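Local coordinates for protein addiction module toxin RelE (Helicobacter pylori, PDB 4LTT) that is the RelE-family (YafQ subfamily) toxin of a type II toxin-antitoxin system and probably cleaves RNA as an endonuclease, at residues Val30-Thr33 with Leu34-Glu38; Ala48-Gly51 with Lys52-Phe56. All coordinates share one frame; numbering follows the deposited sequence.

Contact 1: residues Val30-Thr33 with Leu34-Glu38; sequences VILT and LRKKE
With its CG1 anti to the backbone N (chi1 165°), V30 lies alongside L34, both pointing the same way along the buried face of helix 25-35, and V30 CG1 meets L34 CD1 at 3.8 Å. This is the last turn of the helix, which ends in a Schellman motif. L34 carries the hydrophobic row on to L67, Y69 and L76 of the sheet, while V30 packs on F44. One residue further on, the aliphatic part of R35 meets the next side chain, with I31 CG2 4.0 Å from R35 CD. The R35 chain bends at chi3 (69°), and its NE is held by the carbonyl of L2, which ties the helix end to the start of the chain.

The backbone bonds change character toward the end. L34 N reaches V30 O at 2.9 Å in a nearly straight bond. R35 N makes the next such bond to I31 O, somewhat less straight, and K36 N binds L32 O at a more bent angle of 139°. K37 then takes positive phi, its N bonding back to L34 O, and E38 N closes the motif on T33 O at 3.1 Å. T33 O also receives a weak second bond from K36 N. Beside this closure the methyl T33 CG2 lies 3.4 Å from E38 O and then against E38 CB, while the T33 hydroxyl is bonded to E29 O. A water bridges the same two side chains, donating to E38 OE1 at 2.6 Å and more weakly to T33 OG1 at 3.3 Å.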
ATOM      1  N   VAL A  30      -4.683   7.750   3.314  1.00  6.00           N
ATOM      2  CA  VAL A  30      -3.238   7.478   3.079  1.00  6.72           C
ATOM      3  C   VAL A  30      -2.891   7.654   1.582  1.00  6.14           C
ATOM      4  O   VAL A  30      -1.885   8.303   1.254  1.00  6.20           O
ATOM      5  CB  VAL A  30      -2.881   6.070   3.532  1.00  7.76           C
ATOM      6  CG1 VAL A  30      -1.479   5.613   2.967  1.00  8.66           C
ATOM      7  CG2 VAL A  30      -2.965   5.940   5.043  1.00  9.29           C
ATOM      8  N   ILE A  31      -3.749   7.112   0.700  1.00  6.08           N
ATOM      9  CA  ILE A  31      -3.481   7.227  -0.707  1.00  6.28           C
ATOM     10  C   ILE A  31      -3.437   8.694  -1.107  1.00  5.82           C
ATOM     11  O   ILE A  31      -2.546   9.112  -1.871  1.00  6.18           O
ATOM     12  CB  ILE A  31      -4.514   6.416  -1.527  1.00  6.70           C
ATOM     13  CG1 ILE A  31      -4.222   4.915  -1.377  1.00  7.31           C
ATOM     14  CG2 ILE A  31      -4.490   6.839  -2.995  1.00  7.58           C
ATOM     15  CD1 ILE A  31      -5.341   4.057  -1.847  1.00  7.86           C
ATOM     16  N   LEU A  32      -4.393   9.500  -0.620  1.00  5.77           N
ATOM     17  CA  LEU A  32      -4.385  10.896  -1.014  1.00  6.35           C
ATOM     18  C   LEU A  32      -3.099  11.592  -0.532  1.00  6.46           C
ATOM     19  O   LEU A  32      -2.484  12.389  -1.280  1.00  7.09           O
ATOM     20  CB  LEU A  32      -5.640  11.580  -0.453  1.00  7.08           C
ATOM     21  CG  LEU A  32      -5.709  13.100  -0.790  1.00  7.51           C
ATOM     22  CD1 LEU A  32      -5.783  13.342  -2.275  1.00  8.25           C
ATOM     23  CD2 LEU A  32      -6.888  13.733  -0.027  1.00  9.51           C
ATOM     24  N   THR A  33      -2.701  11.321   0.705  1.00  6.25           N
ATOM     25  CA  THR A  33      -1.480  11.898   1.246  1.00  6.88           C
ATOM     26  C   THR A  33      -0.262  11.533   0.379  1.00  6.07           C
ATOM     27  O   THR A  33       0.531  12.404   0.070  1.00  6.41           O
ATOM     28  CB  THR A  33      -1.271  11.396   2.678  1.00  7.41           C
ATOM     29  OG1 THR A  33      -2.417  11.830   3.446  1.00  9.82           O
ATOM     30  CG2 THR A  33      -0.035  11.945   3.327  1.00  8.92           C
ATOM     31  N   LEU A  34      -0.146  10.259   0.032  1.00  5.50           N
ATOM     32  CA  LEU A  34       0.949   9.822  -0.833  1.00  6.25           C
ATOM     33  C   LEU A  34       0.878  10.458  -2.209  1.00  6.33           C
ATOM     34  O   LEU A  34       1.930  10.851  -2.749  1.00  6.76           O
ATOM     35  CB  LEU A  34       0.899   8.304  -0.975  1.00  6.23           C
ATOM     36  CG  LEU A  34       1.255   7.485   0.314  1.00  6.11           C
ATOM     37  CD1 LEU A  34       1.064   5.992   0.105  1.00  6.27           C
ATOM     38  CD2 LEU A  34       2.673   7.792   0.813  1.00  6.73           C
ATOM     39  N   ARG A  35      -0.302  10.615  -2.794  1.00  6.24           N
ATOM     40  CA  ARG A  35      -0.418  11.235  -4.077  1.00  6.45           C
ATOM     41  C   ARG A  35       0.023  12.666  -4.047  1.00  6.94           C
ATOM     42  O   ARG A  35       0.514  13.216  -5.072  1.00  6.98           O
ATOM     43  CB  ARG A  35      -1.888  11.215  -4.553  1.00  6.87           C
ATOM     44  CG  ARG A  35      -2.340   9.816  -4.982  1.00  6.88           C
ATOM     45  CD  ARG A  35      -3.755   9.796  -5.510  1.00  6.56           C
ATOM     46  NE  ARG A  35      -3.802  10.512  -6.810  1.00  7.58           N
ATOM     47  CZ  ARG A  35      -4.901  10.890  -7.426  1.00 10.00           C
ATOM     48  NH1 ARG A  35      -6.095  10.700  -6.870  1.00 13.66           N
ATOM     49  NH2 ARG A  35      -4.785  11.466  -8.612  1.00 11.65           N
ATOM     50  N   LYS A  36      -0.133  13.298  -2.884  1.00  6.62           N
ATOM     51  CA  LYS A  36       0.269  14.689  -2.715  1.00  8.18           C
ATOM     52  C   LYS A  36       1.721  14.820  -2.277  1.00  7.83           C
ATOM     53  O   LYS A  36       2.192  15.969  -2.012  1.00  9.43           O
ATOM     54  CB  LYS A  36      -0.654  15.361  -1.691  1.00  7.52           C
ATOM     55  CG  LYS A  36      -2.067  15.538  -2.206  1.00  9.49           C
ATOM     56  CD  LYS A  36      -2.995  16.162  -1.174  1.00 12.01           C
ATOM     57  CE  LYS A  36      -2.681  17.614  -0.882  1.00 15.66           C
ATOM     58  NZ  LYS A  36      -3.714  18.307   0.001  1.00 19.44           N
ATOM     59  N   LYS A  37       2.456  13.720  -2.180  1.00  8.18           N
ATOM     60  CA  LYS A  37       3.870  13.760  -1.768  1.00  7.94           C
ATOM     61  C   LYS A  37       4.023  14.414  -0.406  1.00  9.39           C
ATOM     62  O   LYS A  37       4.900  15.300  -0.220  1.00 10.59           O
ATOM     63  CB  LYS A  37       4.768  14.418  -2.852  1.00  9.39           C
ATOM     64  CG  LYS A  37       4.781  13.634  -4.153  1.00  9.83           C
ATOM     65  CD  LYS A  37       5.672  14.337  -5.181  1.00 13.20           C
ATOM     66  CE  LYS A  37       5.863  13.460  -6.413  1.00 17.91           C
ATOM     67  NZ  LYS A  37       6.407  14.345  -7.520  1.00 21.49           N
ATOM     68  N   GLU A  38       3.181  14.001   0.508  1.00  8.42           N
ATOM     69  CA  GLU A  38       3.255  14.440   1.861  1.00  9.05           C
ATOM     70  C   GLU A  38       3.568  13.236   2.772  1.00 10.14           C
ATOM     71  O   GLU A  38       3.246  12.103   2.457  1.00  9.86           O
ATOM     72  CB  GLU A  38       1.951  15.086   2.311  1.00 10.30           C
ATOM     73  CG  GLU A  38       1.681  16.395   1.534  1.00  9.99           C
ATOM     74  CD  GLU A  38       0.297  16.991   1.772  1.00 13.62           C
ATOM     75  OE1 GLU A  38      -0.538  16.348   2.360  1.00 16.15           O
ATOM     76  OE2 GLU A  38       0.110  18.070   1.258  1.00 16.52           O
TER
HETATM   77  O   HOH W   1      -1.266  14.839   4.317  1.00 28.31           O

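Contact 2: residues Ala48-Gly51 with Lys52-Phe56; sequences ALKG and KWKPF
The connection between strands 47-48 and 57-60, neighbours at one edge of the antiparallel part of the sheet, is a compact loop with a short 3-10 turn at its tip and a cis peptide bond before P55. Its base is closed where L49 N donates to F56 O at 2.9 Å, in the carbonyl plane. One water donates to both L49 O and F56 O, adding a second link between the two arms.

At the tip come two successive i+3 to i bonds. W53 N reaches K50 O and K54 N reaches G51 O, each at 3.2 Å; both donors sit well above the carbonyl planes, 44° and 49° out of them, so neither uses a lone pair directly. G51 takes positive phi in the first of these turns, and K52 and W53 form the short 3-10 segment.

L49 CB lies 3.4 Å from F56 O and against W53 CB. The L49 side chain runs beside that of W53, its CD1 also meeting W53 CB, and L49 CD1 approaches F56 CB at 4.1 Å. The W53 indole continues into an edge-to-face stack with F88, while L49 and F56 both pack on V68. L49 also touches E58, which binds copper in a copper-bound structure of this toxin, with H84, the other copper ligand, nearby.

On the outer side the aliphatic lengths of K50 and K54 cross. K54 is extended beyond CG, whereas K50 bends at chi2 (-81°) and chi3. K50 NZ and K54 NZ end 4.6 Å apart. A shared water accepts from K50 NZ at 2.8 Å and from K54 NZ at 3.1 Å. Its oxygen would partly screen the two like charges, and the pair probably gives this side of the loop a positive potential.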
ATOM      1  N   ALA A  48      11.079   2.397   3.451  1.00  7.74           N
ATOM      2  CA  ALA A  48      11.520   1.743   2.269  1.00  7.08           C
ATOM      3  C   ALA A  48      11.783   0.306   2.528  1.00  8.05           C
ATOM      4  O   ALA A  48      12.398  -0.092   3.563  1.00  8.71           O
ATOM      5  CB  ALA A  48      12.782   2.455   1.750  1.00  8.99           C
ATOM      6  N   LEU A  49      11.329  -0.557   1.618  1.00  6.97           N
ATOM      7  CA  LEU A  49      11.673  -1.990   1.662  1.00  8.49           C
ATOM      8  C   LEU A  49      13.085  -2.239   1.174  1.00  9.29           C
ATOM      9  O   LEU A  49      13.772  -1.374   0.597  1.00  9.91           O
ATOM     10  CB  LEU A  49      10.704  -2.800   0.852  1.00  8.01           C
ATOM     11  CG  LEU A  49       9.256  -2.706   1.361  1.00  7.79           C
ATOM     12  CD1 LEU A  49       8.336  -3.390   0.312  1.00  9.04           C
ATOM     13  CD2 LEU A  49       9.215  -3.395   2.729  1.00  9.74           C
ATOM     14  N   LYS A  50      13.581  -3.428   1.477  1.00 10.77           N
ATOM     15  CA  LYS A  50      14.981  -3.800   1.140  1.00 11.47           C
ATOM     16  C   LYS A  50      14.994  -5.020   0.329  1.00 11.90           C
ATOM     17  O   LYS A  50      14.025  -5.689   0.032  1.00 10.98           O
ATOM     18  CB  LYS A  50      15.829  -3.975   2.399  1.00 13.93           C
ATOM     19  CG  LYS A  50      15.793  -2.746   3.323  1.00 15.77           C
ATOM     20  CD  LYS A  50      16.710  -1.566   2.956  1.00 21.94           C
ATOM     21  CE  LYS A  50      16.014  -0.234   2.590  1.00 30.53           C
ATOM     22  NZ  LYS A  50      16.821   1.067   2.631  1.00 31.76           N
ATOM     23  N   GLY A  51      16.251  -5.348  -0.038  1.00 12.13           N
ATOM     24  CA  GLY A  51      16.492  -6.547  -0.836  1.00 13.22           C
ATOM     25  C   GLY A  51      15.690  -6.631  -2.110  1.00 12.62           C
ATOM     26  O   GLY A  51      15.669  -5.569  -2.834  1.00 13.99           O
ATOM     27  N   LYS A  52      15.022  -7.772  -2.347  0.50 13.74           N
ATOM     28  CA  LYS A  52      14.130  -8.101  -3.511  0.50 15.48           C
ATOM     29  C   LYS A  52      13.159  -7.007  -3.853  0.50 13.11           C
ATOM     30  O   LYS A  52      12.723  -6.900  -4.992  0.50 13.04           O
ATOM     31  CB  LYS A  52      13.192  -9.305  -3.242  0.50 17.62           C
ATOM     32  CG  LYS A  52      13.893 -10.549  -2.836  0.50 24.34           C
ATOM     33  CD  LYS A  52      12.928 -11.445  -2.099  0.50 28.39           C
ATOM     34  CE  LYS A  52      13.743 -12.334  -1.189  0.50 31.27           C
ATOM     35  NZ  LYS A  52      14.472 -13.320  -2.053  0.50 37.83           N
ATOM     36  N   TRP A  53      12.731  -6.275  -2.823  1.00 11.55           N
ATOM     37  CA  TRP A  53      11.537  -5.399  -2.932  1.00 10.12           C
ATOM     38  C   TRP A  53      11.898  -4.016  -3.269  1.00  9.18           C
ATOM     39  O   TRP A  53      10.971  -3.230  -3.528  1.00 10.59           O
ATOM     40  CB  TRP A  53      10.680  -5.503  -1.674  1.00 11.01           C
ATOM     41  CG  TRP A  53      10.044  -6.839  -1.595  1.00 12.46           C
ATOM     42  CD1 TRP A  53      10.412  -7.899  -0.737  1.00 13.89           C
ATOM     43  CD2 TRP A  53       8.964  -7.356  -2.373  1.00 16.59           C
ATOM     44  NE1 TRP A  53       9.629  -8.986  -0.940  1.00 17.31           N
ATOM     45  CE2 TRP A  53       8.748  -8.751  -1.907  1.00 16.60           C
ATOM     46  CE3 TRP A  53       8.170  -6.860  -3.380  1.00 19.97           C
ATOM     47  CZ2 TRP A  53       7.778  -9.577  -2.452  1.00 22.37           C
ATOM     48  CZ3 TRP A  53       7.182  -7.706  -3.928  1.00 22.18           C
ATOM     49  CH2 TRP A  53       7.007  -9.019  -3.484  1.00 24.06           C
ATOM     50  N   LYS A  54      13.156  -3.612  -3.285  1.00  9.77           N
ATOM     51  CA  LYS A  54      13.502  -2.271  -3.710  1.00 10.71           C
ATOM     52  C   LYS A  54      13.016  -2.039  -5.135  1.00 11.23           C
ATOM     53  O   LYS A  54      13.078  -2.992  -5.958  1.00 12.31           O
ATOM     54  CB  LYS A  54      15.027  -1.998  -3.668  1.00 10.93           C
ATOM     55  CG  LYS A  54      15.589  -2.021  -2.251  1.00 12.06           C
ATOM     56  CD  LYS A  54      17.024  -1.490  -2.305  1.00 15.39           C
ATOM     57  CE  LYS A  54      17.631  -1.287  -0.987  1.00 18.43           C
ATOM     58  NZ  LYS A  54      18.808  -0.369  -1.230  1.00 20.48           N
ATOM     59  N   PRO A  55      12.545  -0.833  -5.473  1.00 10.08           N
ATOM     60  CA  PRO A  55      12.535   0.367  -4.714  1.00  9.01           C
ATOM     61  C   PRO A  55      11.190   0.657  -3.955  1.00  7.62           C
ATOM     62  O   PRO A  55      10.913   1.741  -3.564  1.00  7.52           O
ATOM     63  CB  PRO A  55      12.756   1.463  -5.801  1.00 10.70           C
ATOM     64  CG  PRO A  55      11.949   0.880  -6.963  1.00 11.43           C
ATOM     65  CD  PRO A  55      12.214  -0.586  -6.911  1.00 11.15           C
ATOM     66  N   PHE A  56      10.364  -0.391  -3.742  1.00  7.16           N
ATOM     67  CA  PHE A  56       9.066  -0.187  -3.145  1.00  6.28           C
ATOM     68  C   PHE A  56       9.155   0.243  -1.707  1.00  5.89           C
ATOM     69  O   PHE A  56      10.158  -0.013  -1.011  1.00  6.71           O
ATOM     70  CB  PHE A  56       8.188  -1.449  -3.332  1.00  6.95           C
ATOM     71  CG  PHE A  56       7.718  -1.582  -4.774  1.00  8.27           C
ATOM     72  CD1 PHE A  56       6.444  -1.134  -5.159  1.00  8.34           C
ATOM     73  CD2 PHE A  56       8.542  -2.050  -5.762  1.00  9.88           C
ATOM     74  CE1 PHE A  56       6.006  -1.233  -6.492  1.00  9.34           C
ATOM     75  CE2 PHE A  56       8.101  -2.139  -7.117  1.00  9.67           C
ATOM     76  CZ  PHE A  56       6.847  -1.680  -7.453  1.00  9.84           C
TER
HETATM   77  O   HOH W   2      12.942   0.367  -1.368  1.00  9.79           O
HETATM   78  O   HOH W   3      16.913   1.831  -0.034  1.00 20.93           O

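Both contacts are local turns in which backbone bonds set the path, but they serve different places in the fold. Contact 1 ends a helix and is partly buried, with an apolar face against the sheet and polar groups on the outer side; contact 2 is a surface loop at the opposite edge strand from 3-6, nearer the copper-binding residues. A Schellman motif closes the first, with a bridging water as an addition; a backbone bond and a water between carbonyls close the base of the second, whose outer polar feature is a lysine pair. Nearest atoms are about 10 Å apart, yet both pack on alternating residues of strand 65-72, and so probably on its two faces.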